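Local coordinates for lytic polysaccharide monooxygenase (Neurospora crassa, PDB 4QI8), which probably cleaves cellulose by oxidising its beta-1,4-glycosidic bonds, using a single copper ion, an electron donor and oxygen or hydrogen peroxide, at residues P5-N10 against Q18-A23; Q38-F43 against S180-Y185; W99-H104 against P209-C214; S111-S116 against P199-Y204; S129-G134 against L163-G168. All coordinates share one frame; numbering follows the deposited sequence. Where two conformers were deposited one is given.

Contact 1: P5-N10 against Q18-A23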
# COMPACT_ATOMS: atom_id res chain seq x y z
N PRO A 5 3.00 -10.76 1.63
CA PRO A 5 2.99 -11.77 0.56
C PRO A 5 1.63 -12.34 0.17
O PRO A 5 1.55 -13.11 -0.78
CB PRO A 5 3.87 -12.87 1.15
CG PRO A 5 3.52 -12.82 2.62
CD PRO A 5 3.35 -11.36 2.94
N LYS A 6 0.58 -11.99 0.90
CA LYS A 6 -0.72 -12.64 0.76
C LYS A 6 -1.85 -11.65 0.84
O LYS A 6 -1.79 -10.70 1.60
CB LYS A 6 -0.98 -13.60 1.93
CG LYS A 6 -0.12 -14.82 1.99
CD LYS A 6 -0.70 -15.73 3.07
CE LYS A 6 0.23 -16.87 3.50
NZ LYS A 6 0.34 -18.02 2.56
N VAL A 7 -2.91 -11.94 0.08
CA VAL A 7 -4.19 -11.30 0.29
C VAL A 7 -5.26 -12.38 0.21
O VAL A 7 -5.10 -13.37 -0.50
CB VAL A 7 -4.43 -10.17 -0.72
CG1 VAL A 7 -4.51 -10.70 -2.13
CG2 VAL A 7 -5.68 -9.39 -0.37
N TRP A 8 -6.34 -12.20 0.96
CA TRP A 8 -7.43 -13.16 0.88
C TRP A 8 -8.73 -12.51 1.24
O TRP A 8 -8.78 -11.41 1.79
CB TRP A 8 -7.13 -14.40 1.72
CG TRP A 8 -7.08 -14.24 3.22
CD1 TRP A 8 -8.10 -14.42 4.09
CD2 TRP A 8 -5.93 -13.92 4.01
NE1 TRP A 8 -7.67 -14.22 5.38
CE2 TRP A 8 -6.33 -13.91 5.36
CE3 TRP A 8 -4.60 -13.63 3.72
CZ2 TRP A 8 -5.46 -13.62 6.41
CZ3 TRP A 8 -3.72 -13.35 4.76
CH2 TRP A 8 -4.16 -13.35 6.08
N ALA A 9 -9.80 -13.21 0.90
CA ALA A 9 -11.16 -12.77 1.17
C ALA A 9 -11.85 -13.80 2.07
O ALA A 9 -11.48 -13.95 3.23
CB ALA A 9 -11.91 -12.59 -0.14
N ASN A 10 -12.84 -14.51 1.53
CA ASN A 10 -13.72 -15.35 2.35
C ASN A 10 -13.60 -16.86 2.13
O ASN A 10 -14.48 -17.61 2.56
CB ASN A 10 -15.17 -14.94 2.10
CG ASN A 10 -15.41 -13.47 2.36
OD1 ASN A 10 -15.05 -12.95 3.42
ND2 ASN A 10 -16.00 -12.78 1.39
N GLN A 18 0.71 -15.73 -4.42
CA GLN A 18 -0.28 -16.29 -5.35
C GLN A 18 -1.04 -15.17 -6.05
O GLN A 18 -1.11 -15.15 -7.28
CB GLN A 18 -1.25 -17.22 -4.65
CG GLN A 18 -2.27 -17.80 -5.60
CD GLN A 18 -3.23 -18.75 -4.94
OE1 GLN A 18 -3.28 -18.83 -3.71
NE2 GLN A 18 -4.00 -19.47 -5.74
N TYR A 19 -1.60 -14.25 -5.27
CA TYR A 19 -2.33 -13.10 -5.80
C TYR A 19 -1.53 -11.81 -5.67
O TYR A 19 -2.01 -10.75 -6.06
CB TYR A 19 -3.66 -12.95 -5.06
CG TYR A 19 -4.57 -14.14 -5.23
CD1 TYR A 19 -5.24 -14.34 -6.42
CD2 TYR A 19 -4.76 -15.06 -4.22
CE1 TYR A 19 -6.08 -15.43 -6.59
CE2 TYR A 19 -5.60 -16.15 -4.40
CZ TYR A 19 -6.25 -16.32 -5.58
OH TYR A 19 -7.08 -17.40 -5.73
N VAL A 20 -0.33 -11.90 -5.10
CA VAL A 20 0.53 -10.75 -4.89
C VAL A 20 1.75 -10.90 -5.78
O VAL A 20 2.40 -11.94 -5.77
CB VAL A 20 0.93 -10.64 -3.41
CG1 VAL A 20 1.89 -9.48 -3.19
CG2 VAL A 20 -0.31 -10.50 -2.53
N ARG A 21 2.03 -9.88 -6.58
CA ARG A 21 3.23 -9.86 -7.40
C ARG A 21 4.45 -10.04 -6.52
O ARG A 21 4.58 -9.37 -5.50
CB ARG A 21 3.30 -8.53 -8.16
CG ARG A 21 2.17 -8.40 -9.16
CD ARG A 21 2.29 -7.16 -10.03
NE ARG A 21 1.27 -7.17 -11.07
CZ ARG A 21 1.02 -6.16 -11.90
NH1 ARG A 21 1.70 -5.02 -11.82
NH2 ARG A 21 0.07 -6.31 -12.83
N ARG A 22 5.35 -10.95 -6.89
CA ARG A 22 6.43 -11.24 -5.96
C ARG A 22 7.34 -10.02 -5.80
O ARG A 22 7.94 -9.53 -6.76
CB ARG A 22 7.25 -12.47 -6.36
CG ARG A 22 8.22 -12.86 -5.23
CD ARG A 22 8.78 -14.24 -5.33
NE ARG A 22 9.83 -14.29 -6.33
CZ ARG A 22 10.53 -15.38 -6.61
NH1 ARG A 22 10.30 -16.52 -5.96
NH2 ARG A 22 11.48 -15.34 -7.53
N ALA A 23 7.43 -9.53 -4.58
CA ALA A 23 8.22 -8.35 -4.29
C ALA A 23 9.69 -8.68 -4.28
O ALA A 23 10.09 -9.80 -3.94
CB ALA A 23 7.80 -7.77 -2.94
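Val20 presses its CB and CG2 against the backbone of Pro5, while Tyr19 sets its CB against Val7; here strand 3-8, at the edge of one sheet of the AA9 beta-sandwich, meets the loop that follows it. No hydrogen bond joins the two segments, so aliphatic carbons and peptide atoms do the work. The tight part centres on Val20. Its CG1 stands opposite its own backbone N (chi1 177°), and Val20 CG2 is thereby aimed at the strand, 3.7 Å from Pro5 O. The same Val20 CG2 lies 3.8 Å from Lys6 N, which places the methyl on the peptide group joining Pro5 and Lys6. Further along, in one of two conformers modelled for Val7 and so less certainly, Val7 CG1 reaches Tyr19 CB at 3.8 Å and Val20 CG2 at 4.2 Å. Both valines are buried and also rest on Ala161 of strand 155-166, so they pack in the interior between the sheets. Things are looser on the outer side. Lys6 directs its CB away from 18-23 and carries its NZ to a salt bridge with Asp16, and the ring of the partly exposed Tyr19 has Gln18 CG over the rim of one face. Thr14 OG1 bonds to Val7 O from the intervening loop. That carbonyl oxygen also has the Tyr19 ring nearby, with CD2 4.1 Å from Val7 O.

Contact 2: Q38-F43 against S180-Y185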
# COMPACT_ATOMS: atom_id res chain seq x y z
N GLN A 38 11.54 2.76 -9.24
CA GLN A 38 10.38 1.98 -9.67
C GLN A 38 9.90 1.05 -8.56
O GLN A 38 8.72 0.69 -8.52
CB GLN A 38 10.71 1.16 -10.93
CG GLN A 38 11.02 2.01 -12.14
CD GLN A 38 9.82 2.82 -12.56
OE1 GLN A 38 8.78 2.27 -12.89
NE2 GLN A 38 9.95 4.15 -12.53
N GLN A 39 10.80 0.63 -7.68
CA GLN A 39 10.41 -0.23 -6.57
C GLN A 39 9.42 0.41 -5.59
O GLN A 39 8.75 -0.31 -4.86
CB GLN A 39 11.64 -0.74 -5.81
CG GLN A 39 12.47 -1.73 -6.59
CD GLN A 39 13.69 -2.20 -5.82
OE1 GLN A 39 14.33 -1.41 -5.12
NE2 GLN A 39 13.98 -3.48 -5.90
N ILE A 40 9.29 1.73 -5.60
CA ILE A 40 8.33 2.39 -4.69
C ILE A 40 6.90 2.02 -5.06
O ILE A 40 5.97 2.17 -4.27
CB ILE A 40 8.55 3.92 -4.62
CG1 ILE A 40 8.00 4.53 -3.31
CG2 ILE A 40 7.94 4.60 -5.83
CD1 ILE A 40 8.78 4.12 -2.07
N ARG A 41 6.70 1.56 -6.30
CA ARG A 41 5.34 1.28 -6.74
C ARG A 41 4.86 -0.09 -6.22
O ARG A 41 4.01 -0.15 -5.35
CB ARG A 41 5.25 1.38 -8.29
CG ARG A 41 3.86 1.12 -8.83
CD ARG A 41 3.75 1.28 -10.35
NE ARG A 41 4.81 0.56 -11.05
CZ ARG A 41 5.90 1.06 -11.64
NH1 ARG A 41 6.18 2.38 -11.69
NH2 ARG A 41 6.74 0.22 -12.24
N CYS A 42 5.45 -1.16 -6.73
CA CYS A 42 5.09 -2.53 -6.36
C CYS A 42 6.31 -3.37 -5.96
O CYS A 42 6.24 -4.60 -5.96
CB CYS A 42 4.28 -3.24 -7.47
SG CYS A 42 2.69 -2.46 -7.76
N PHE A 43 7.40 -2.71 -5.61
CA PHE A 43 8.64 -3.38 -5.20
C PHE A 43 9.15 -4.35 -6.27
O PHE A 43 9.65 -5.43 -5.96
CB PHE A 43 8.48 -4.09 -3.83
CG PHE A 43 9.72 -4.06 -2.93
CD1 PHE A 43 11.01 -3.93 -3.46
CD2 PHE A 43 9.58 -4.16 -1.55
CE1 PHE A 43 12.11 -3.90 -2.62
CE2 PHE A 43 10.68 -4.12 -0.72
CZ PHE A 43 11.94 -3.97 -1.26
N SER A 180 0.96 9.10 -9.04
CA SER A 180 1.84 8.11 -9.65
C SER A 180 2.88 7.62 -8.64
O SER A 180 3.23 8.31 -7.68
CB SER A 180 2.55 8.71 -10.86
OG SER A 180 3.43 9.75 -10.49
N PHE A 181 3.37 6.41 -8.89
CA PHE A 181 4.51 5.85 -8.16
C PHE A 181 5.53 5.35 -9.16
O PHE A 181 5.20 4.49 -9.96
CB PHE A 181 4.08 4.70 -7.25
CG PHE A 181 3.33 5.14 -6.04
CD1 PHE A 181 3.98 5.78 -5.00
CD2 PHE A 181 1.97 4.96 -5.94
CE1 PHE A 181 3.29 6.22 -3.88
CE2 PHE A 181 1.27 5.40 -4.82
CZ PHE A 181 1.94 6.03 -3.80
N PRO A 182 6.75 5.88 -9.14
CA PRO A 182 7.21 7.02 -8.35
C PRO A 182 6.53 8.32 -8.79
O PRO A 182 5.99 8.40 -9.90
CB PRO A 182 8.72 7.05 -8.61
CG PRO A 182 8.87 6.44 -9.96
CD PRO A 182 7.81 5.40 -10.07
N GLY A 183 6.55 9.32 -7.92
CA GLY A 183 6.02 10.64 -8.20
C GLY A 183 5.28 11.24 -7.01
O GLY A 183 5.40 12.43 -6.73
N ALA A 184 4.52 10.41 -6.32
CA ALA A 184 3.66 10.90 -5.24
C ALA A 184 4.45 11.41 -4.06
O ALA A 184 4.01 12.32 -3.36
CB ALA A 184 2.72 9.79 -4.78
N TYR A 185 5.60 10.78 -3.80
CA TYR A 185 6.38 11.05 -2.61
C TYR A 185 7.69 11.74 -2.95
O TYR A 185 8.31 11.47 -3.99
CB TYR A 185 6.70 9.76 -1.86
CG TYR A 185 5.52 8.95 -1.37
CD1 TYR A 185 4.24 9.49 -1.29
CD2 TYR A 185 5.69 7.64 -0.96
CE1 TYR A 185 3.18 8.75 -0.83
CE2 TYR A 185 4.62 6.88 -0.49
CZ TYR A 185 3.36 7.45 -0.43
OH TYR A 185 2.27 6.74 0.01
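Arg41 runs extended through its first two torsions and then bends at chi3 (49°), which swings its guanidinium to the carbonyl of Phe181; Gln38 folds at chi2 and brings its amide to meet the same guanidinium. Arg41 belongs to the short, weakly bonded helix 39-42 of the AA9 beta-sandwich and Gln38 stands just before it; the other side is the loop after strand 178-179, with a cis peptide before Pro182. Arg41 NH1 donates to Phe181 O at 2.9 Å with an N-H...O angle of 150°, arriving in the carbonyl plane on a lone pair. Gln38 OE1 is gripped end-on by NH1 and NH2 together, the distance from Arg41 NH2 to Gln38 OE1 being 3.0 Å. It sits almost in the guanidinium plane, although both nitrogens approach from one face of the amide. NH1 is therefore shared between two acceptors, which should fix the rotation of the guanidinium and tie helix to loop. Packing fills in around it. Ile40 CG2 packs 3.6 Å from Pro182 CA, and the Arg41 and Phe181 side chains pass antiparallel to one another, their CB atoms 3.7 Å apart. The amide end of Gln38 rests on the proline ring, Gln38 NE2 3.5 Å from Pro182 CD. Arg139 makes a cation-pi contact with the Phe181 ring. Phe181 CE1 stands 3.6 Å above the Tyr185 ring plane, toward its rim.

Contact 3: W99-H104 against P209-C214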
# COMPACT_ATOMS: atom_id res chain seq x y z
N TRP A 99 -3.13 5.89 -9.21
CA TRP A 99 -3.28 5.33 -7.87
C TRP A 99 -4.07 6.27 -6.97
O TRP A 99 -3.71 7.44 -6.85
CB TRP A 99 -1.91 5.09 -7.24
CG TRP A 99 -1.07 4.08 -7.97
CD1 TRP A 99 -0.17 4.33 -8.96
CD2 TRP A 99 -1.08 2.67 -7.78
NE1 TRP A 99 0.40 3.15 -9.39
CE2 TRP A 99 -0.16 2.11 -8.68
CE3 TRP A 99 -1.79 1.81 -6.93
CZ2 TRP A 99 0.08 0.74 -8.76
CZ3 TRP A 99 -1.56 0.45 -7.02
CH2 TRP A 99 -0.62 -0.07 -7.91
N PHE A 100 -5.12 5.76 -6.33
CA PHE A 100 -5.83 6.54 -5.33
C PHE A 100 -5.77 5.81 -4.00
O PHE A 100 -5.78 4.58 -3.93
CB PHE A 100 -7.28 6.88 -5.74
CG PHE A 100 -8.17 5.70 -6.04
CD1 PHE A 100 -8.14 5.09 -7.28
CD2 PHE A 100 -9.06 5.24 -5.10
CE1 PHE A 100 -8.97 4.03 -7.57
CE2 PHE A 100 -9.91 4.18 -5.38
CZ PHE A 100 -9.86 3.58 -6.62
N LYS A 101 -5.66 6.61 -2.94
CA LYS A 101 -5.52 6.10 -1.59
C LYS A 101 -6.87 5.73 -1.03
O LYS A 101 -7.81 6.52 -1.11
CB LYS A 101 -4.87 7.16 -0.72
CG LYS A 101 -4.60 6.73 0.71
CD LYS A 101 -4.06 7.87 1.56
CE LYS A 101 -2.61 8.17 1.26
NZ LYS A 101 -2.19 9.43 1.94
N ILE A 102 -6.97 4.53 -0.46
CA ILE A 102 -8.20 4.11 0.20
C ILE A 102 -8.07 3.96 1.72
O ILE A 102 -9.08 3.76 2.39
CB ILE A 102 -8.81 2.83 -0.42
CG1 ILE A 102 -7.86 1.63 -0.30
CG2 ILE A 102 -9.18 3.10 -1.87
CD1 ILE A 102 -8.52 0.33 -0.69
N TYR A 103 -6.87 4.08 2.25
CA TYR A 103 -6.65 4.01 3.69
C TYR A 103 -5.29 4.59 4.02
O TYR A 103 -4.32 4.32 3.32
CB TYR A 103 -6.70 2.56 4.18
CG TYR A 103 -6.29 2.41 5.64
CD1 TYR A 103 -4.97 2.18 6.00
CD2 TYR A 103 -7.23 2.52 6.66
CE1 TYR A 103 -4.60 2.07 7.32
CE2 TYR A 103 -6.87 2.41 8.00
CZ TYR A 103 -5.55 2.18 8.32
OH TYR A 103 -5.18 2.07 9.64
N HIS A 104 -5.22 5.35 5.10
CA HIS A 104 -3.94 5.60 5.75
C HIS A 104 -4.10 5.64 7.25
O HIS A 104 -5.15 6.01 7.78
CB HIS A 104 -3.19 6.82 5.17
CG HIS A 104 -3.83 8.16 5.38
ND1 HIS A 104 -3.46 9.23 4.62
CD2 HIS A 104 -4.75 8.63 6.27
CE1 HIS A 104 -4.12 10.30 5.00
NE2 HIS A 104 -4.92 9.96 6.00
N PRO A 209 -1.78 11.52 -1.39
CA PRO A 209 -3.04 12.24 -1.55
C PRO A 209 -4.01 11.94 -0.43
O PRO A 209 -3.78 11.08 0.41
CB PRO A 209 -3.56 11.71 -2.88
CG PRO A 209 -3.01 10.31 -2.96
CD PRO A 209 -1.64 10.42 -2.36
N SER A 210 -5.11 12.68 -0.44
CA SER A 210 -6.20 12.45 0.48
C SER A 210 -6.80 11.06 0.30
O SER A 210 -6.76 10.51 -0.78
CB SER A 210 -7.28 13.50 0.25
OG SER A 210 -6.76 14.81 0.37
N VAL A 211 -7.39 10.51 1.37
CA VAL A 211 -8.10 9.24 1.29
C VAL A 211 -9.41 9.44 0.55
O VAL A 211 -10.23 10.28 0.90
CB VAL A 211 -8.36 8.64 2.69
CG1 VAL A 211 -9.19 7.36 2.60
CG2 VAL A 211 -7.04 8.37 3.42
N PHE A 212 -9.61 8.63 -0.47
CA PHE A 212 -10.85 8.62 -1.21
C PHE A 212 -11.89 7.79 -0.48
O PHE A 212 -11.63 6.65 -0.10
CB PHE A 212 -10.62 8.03 -2.60
CG PHE A 212 -11.90 7.78 -3.32
CD1 PHE A 212 -12.52 8.79 -4.02
CD2 PHE A 212 -12.51 6.53 -3.26
CE1 PHE A 212 -13.73 8.56 -4.66
CE2 PHE A 212 -13.71 6.30 -3.90
CZ PHE A 212 -14.31 7.31 -4.61
N THR A 213 -13.07 8.37 -0.28
CA THR A 213 -14.24 7.65 0.23
C THR A 213 -15.44 7.96 -0.65
O THR A 213 -15.47 8.95 -1.38
CB THR A 213 -14.59 8.06 1.68
OG1 THR A 213 -14.98 9.44 1.73
CG2 THR A 213 -13.41 7.81 2.59
N CYS A 214 -16.45 7.11 -0.56
CA CYS A 214 -17.65 7.29 -1.36
C CYS A 214 -18.56 8.37 -0.80
O CYS A 214 -19.27 9.03 -1.57
CB CYS A 214 -18.39 5.96 -1.47
SG CYS A 214 -17.39 4.69 -2.23
OXT CYS A 214 -18.62 8.62 0.41
O HOH W 1 -6.39 9.29 -3.23
O HOH W 2 -11.60 4.65 1.72
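Lys101 reaches across to the C-terminal tail and touches it with every carbon from CB outward. Lys101 CB is 3.8 Å from Ser210 O; CG comes next, near Val211 CG2. CD fits between two partners, Pro209 O and Val211 CG2, the latter 3.5 Å from Lys101 CD. A bend at chi3 (-75°) keeps the end there: Lys101 CE lies 3.2 Å from Pro209 O, and Lys101 NZ donates to Pro209 O at 2.8 Å and to His104 ND1 at 3.0 Å; Pro207 O is a further acceptor. Val211 CG2 sits over one face of the imidazole in a CH-pi contact, 3.6 Å from the His104 ring centroid and almost straight above it. The touching parts, 100-104 and 209-212, run 94° apart, and one backbone bond secures the crossing: Phe212 N to Lys101 O, 2.8 Å. Beyond it Phe100 points its ring edge at the face of Phe212 in an offset edge-to-face pair, centroids 5.5 Å apart and planes at 76°. Two waters add bridges, Lys101 N to Ser210 O and Ile102 O to Phe212 O. Ile102 and Tyr103 form a classic beta bulge against Phe78 of strand 76-82. With three acceptors about it, the buried ammonium is well satisfied, and its use of ND1 as an acceptor implies that His104 is probably neutral, with its proton on NE2.

Contact 4: S111-S116 against P199-Y204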
# COMPACT_ATOMS: atom_id res chain seq x y z
N SER A 111 2.78 10.44 24.94
CA SER A 111 4.18 10.67 25.28
C SER A 111 5.08 10.17 24.17
O SER A 111 6.16 10.71 23.96
CB SER A 111 4.54 9.97 26.59
OG SER A 111 4.29 8.58 26.52
N GLN A 112 4.65 9.12 23.49
CA GLN A 112 5.23 8.70 22.22
C GLN A 112 4.09 8.49 21.25
O GLN A 112 2.92 8.50 21.65
CB GLN A 112 6.01 7.39 22.39
CG GLN A 112 7.36 7.58 23.04
CD GLN A 112 8.31 8.38 22.16
OE1 GLN A 112 8.43 9.59 22.32
NE2 GLN A 112 8.96 7.70 21.23
N LEU A 113 4.41 8.34 19.97
CA LEU A 113 3.42 7.93 19.00
C LEU A 113 3.25 6.42 19.11
O LEU A 113 4.23 5.69 19.17
CB LEU A 113 3.87 8.30 17.58
CG LEU A 113 4.13 9.78 17.30
CD1 LEU A 113 4.44 9.96 15.83
CD2 LEU A 113 2.96 10.65 17.72
N THR A 114 2.01 5.97 19.19
CA THR A 114 1.75 4.53 19.12
C THR A 114 0.92 4.23 17.89
O THR A 114 0.06 5.01 17.47
CB THR A 114 1.07 4.01 20.39
OG1 THR A 114 -0.11 4.77 20.65
CG2 THR A 114 2.01 4.13 21.60
N TRP A 115 1.23 3.10 17.28
CA TRP A 115 0.68 2.73 15.99
C TRP A 115 -0.08 1.42 16.13
O TRP A 115 0.46 0.42 16.60
CB TRP A 115 1.82 2.57 14.98
CG TRP A 115 2.70 3.79 14.87
CD1 TRP A 115 3.80 4.08 15.64
CD2 TRP A 115 2.56 4.88 13.94
NE1 TRP A 115 4.34 5.29 15.24
CE2 TRP A 115 3.60 5.80 14.21
CE3 TRP A 115 1.65 5.18 12.92
CZ2 TRP A 115 3.76 6.98 13.49
CZ3 TRP A 115 1.80 6.35 12.21
CH2 TRP A 115 2.86 7.23 12.48
N SER A 116 -1.34 1.42 15.70
CA SER A 116 -2.15 0.22 15.75
C SER A 116 -1.60 -0.88 14.86
O SER A 116 -1.93 -2.04 15.07
CB SER A 116 -3.59 0.51 15.36
OG SER A 116 -3.67 0.93 14.00
N PRO A 199 11.86 15.73 20.32
CA PRO A 199 10.51 15.93 20.85
C PRO A 199 9.51 15.16 20.01
O PRO A 199 9.67 15.01 18.81
CB PRO A 199 10.27 17.43 20.68
CG PRO A 199 11.59 18.02 20.54
CD PRO A 199 12.45 17.00 19.87
N VAL A 200 8.50 14.62 20.68
CA VAL A 200 7.52 13.83 19.99
C VAL A 200 6.62 14.73 19.19
O VAL A 200 6.20 15.77 19.68
CB VAL A 200 6.67 13.03 20.97
CG1 VAL A 200 5.80 12.01 20.25
CG2 VAL A 200 7.58 12.32 21.90
N PRO A 201 6.34 14.35 17.94
CA PRO A 201 5.35 15.13 17.21
C PRO A 201 3.98 15.07 17.87
O PRO A 201 3.67 14.11 18.58
CB PRO A 201 5.29 14.43 15.85
CG PRO A 201 6.62 13.75 15.72
CD PRO A 201 6.98 13.32 17.10
N THR A 202 3.17 16.09 17.63
CA THR A 202 1.80 16.12 18.12
C THR A 202 0.81 15.99 16.98
O THR A 202 -0.40 16.00 17.19
CB THR A 202 1.51 17.41 18.90
OG1 THR A 202 1.80 18.54 18.07
CG2 THR A 202 2.37 17.47 20.15
N SER A 203 1.34 15.83 15.77
CA SER A 203 0.53 15.58 14.58
C SER A 203 1.38 14.76 13.63
O SER A 203 2.58 14.62 13.84
CB SER A 203 0.12 16.90 13.92
OG SER A 203 1.26 17.62 13.52
N TYR A 204 0.75 14.22 12.60
CA TYR A 204 1.46 13.40 11.62
C TYR A 204 0.79 13.56 10.26
O TYR A 204 -0.39 13.27 10.10
CB TYR A 204 1.50 11.90 12.02
CG TYR A 204 2.18 11.09 10.94
CD1 TYR A 204 3.54 11.21 10.73
CD2 TYR A 204 1.46 10.26 10.08
CE1 TYR A 204 4.17 10.52 9.71
CE2 TYR A 204 2.08 9.57 9.06
CZ TYR A 204 3.44 9.71 8.87
OH TYR A 204 4.03 9.06 7.83
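Trp115 drives the edge of its six-membered ring into one face of Tyr204, an edge-to-face (T-shaped) pair with planes at 87° and centroids 5.5 Å apart. Trp115 CH2 is the atom that arrives, 4.0 Å above the Tyr204 ring plane and over its centre. For the indole, Tyr204 CD2 lies at the edge, close to the ring plane, 4.1 Å from Trp115 CH2. Tyr204 offers that face because its CG is set opposite the backbone N (chi1 177°); its hydroxyl is bonded to Gly191 O. Next to the aromatic pair, Leu113 and Val200 run by each other head to tail, with Leu113 CD2 4.0 Å from Val200 CG1. The same Leu113 CD2 approaches Pro201 O at 3.6 Å. No hydrogen bond is made between the segments here. Val200 CG2 is modelled 3.0 Å from Ser111 O, too short to lean on. The contact fastens the long C-terminal loop of this AA9 enzyme to the small hairpin of strands 108-109 and 113-114. Trp115 also packs on Pro73, just beyond the copper ligand His72, while Tyr204 touches Pro75 and Phe109 of strand 108-109, whose neighbour Thr108 bonds through its backbone to Thr114.

Contact 5: S129-G134 against L163-G168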
# COMPACT_ATOMS: atom_id res chain seq x y z
N SER A 129 -17.38 0.90 -2.00
CA SER A 129 -18.54 0.32 -2.67
C SER A 129 -18.79 0.94 -4.03
O SER A 129 -19.39 0.31 -4.91
CB SER A 129 -19.79 0.50 -1.81
OG SER A 129 -20.12 1.88 -1.65
N CYS A 130 -18.36 2.18 -4.20
CA CYS A 130 -18.85 3.00 -5.30
C CYS A 130 -17.96 3.01 -6.53
O CYS A 130 -18.34 3.55 -7.56
CB CYS A 130 -19.07 4.44 -4.81
SG CYS A 130 -17.57 5.24 -4.16
N ILE A 131 -16.77 2.41 -6.44
CA ILE A 131 -15.84 2.47 -7.56
C ILE A 131 -16.26 1.51 -8.67
O ILE A 131 -17.02 0.57 -8.45
CB ILE A 131 -14.38 2.22 -7.11
CG1 ILE A 131 -14.25 0.85 -6.44
CG2 ILE A 131 -13.93 3.33 -6.16
CD1 ILE A 131 -12.82 0.47 -6.14
N LYS A 132 -15.76 1.76 -9.87
CA LYS A 132 -16.16 1.00 -11.05
C LYS A 132 -15.58 -0.42 -11.02
O LYS A 132 -14.41 -0.61 -10.73
CB LYS A 132 -15.68 1.72 -12.31
CG LYS A 132 -16.54 1.48 -13.55
CD LYS A 132 -15.95 2.15 -14.78
CE LYS A 132 -16.20 1.31 -16.02
NZ LYS A 132 -15.71 1.95 -17.27
N SER A 133 -16.40 -1.41 -11.34
CA SER A 133 -15.92 -2.78 -11.45
C SER A 133 -14.81 -2.84 -12.48
O SER A 133 -14.76 -2.05 -13.42
CB SER A 133 -17.05 -3.72 -11.87
OG SER A 133 -17.55 -3.35 -13.14
N GLY A 134 -13.89 -3.78 -12.28
CA GLY A 134 -12.82 -4.00 -13.22
C GLY A 134 -11.66 -4.69 -12.54
O GLY A 134 -11.76 -5.08 -11.38
N LEU A 163 -6.39 -7.88 -8.24
CA LEU A 163 -7.80 -8.08 -7.91
C LEU A 163 -8.69 -7.94 -9.13
O LEU A 163 -8.39 -7.20 -10.07
CB LEU A 163 -8.29 -7.04 -6.90
CG LEU A 163 -7.51 -6.88 -5.60
CD1 LEU A 163 -8.20 -5.84 -4.73
CD2 LEU A 163 -7.36 -8.20 -4.85
N SER A 164 -9.81 -8.65 -9.09
CA SER A 164 -10.94 -8.40 -9.98
C SER A 164 -12.09 -7.94 -9.09
O SER A 164 -12.65 -8.74 -8.34
CB SER A 164 -11.31 -9.66 -10.75
OG SER A 164 -12.47 -9.45 -11.52
N ILE A 165 -12.40 -6.65 -9.15
CA ILE A 165 -13.42 -6.07 -8.28
C ILE A 165 -14.75 -6.08 -9.01
O ILE A 165 -14.86 -5.59 -10.13
CB ILE A 165 -13.03 -4.64 -7.82
CG1 ILE A 165 -11.75 -4.71 -6.98
CG2 ILE A 165 -14.18 -4.00 -7.05
CD1 ILE A 165 -11.26 -3.36 -6.43
N THR A 166 -15.75 -6.70 -8.38
CA THR A 166 -17.06 -6.87 -8.99
C THR A 166 -18.12 -6.05 -8.27
O THR A 166 -17.91 -5.59 -7.15
CB THR A 166 -17.48 -8.34 -8.92
OG1 THR A 166 -17.60 -8.74 -7.55
CG2 THR A 166 -16.45 -9.23 -9.61
N GLY A 167 -19.26 -5.89 -8.92
CA GLY A 167 -20.41 -5.23 -8.33
C GLY A 167 -20.16 -3.78 -7.97
O GLY A 167 -20.57 -3.32 -6.90
N GLY A 168 -19.52 -3.05 -8.86
CA GLY A 168 -19.10 -1.70 -8.54
C GLY A 168 -20.22 -0.69 -8.59
O GLY A 168 -21.40 -1.04 -8.75
O HOH W 3 -21.38 -1.63 -4.70
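Gly134 and Ile165 form an antiparallel hydrogen-bonded pair, Gly134 N to Ile165 O at 3.0 Å and Ile165 N to Gly134 O at 2.8 Å, both with N-H...O angles of 155°. The pair lies at the start of strand 134-144 and near the end of strand 155-166. Among side chains, Ile131 and Ile165 are roughly perpendicular and meet only through their terminal methyls, Ile131 CD1 to Ile165 CD1 at 4.1 Å. Ile131 gets there with CG1 tucked in over the main chain (chi1 59°). Ser133 adds its CB, 3.4 Å from Ile165 O, an oxygen already taken by Gly134. The glycines allow a close approach of the main chains: Gly168 CA comes to 3.1 Å from Ile131 O. At the open end a water donates to both Ser129 O and Gly167 O, bridging the two carbonyls. The loop entering strand 134-144 is further tied by Cys130, in disulfide with Cys214, and by the bond from Arg82 NH2 to Ser133 O. Strand 155-166 is flanked by 134-144 on one edge and 54-57 on the other, and Ile165 packs between them on Tyr136 and Val56.

Contacts 3 and 5 are covalently joined: Cys214 SG and Cys130 SG are 2.0 Å apart, and Phe212 CE2 packs 3.7 Å from Ile131 CG2. Contact 2 meets contact 3 through Trp99, whose CD1 is 3.7 Å from Phe181 CD2. Contacts 1 and 2 touch where Ala23 CB lies 3.8 Å from Phe43 CB. Contact 4 touches none of the others, though its nearest atoms are about 5 Å from contact 3; its centre is about 31 Å from that of contact 1 and 36 Å from that of contact 5. The copper, held by His1, His72 and Tyr157, is about 14 Å from the side chains of both Pro5 in contact 1 and Trp115 in contact 4. Contacts 3 and 5 lie away from this site.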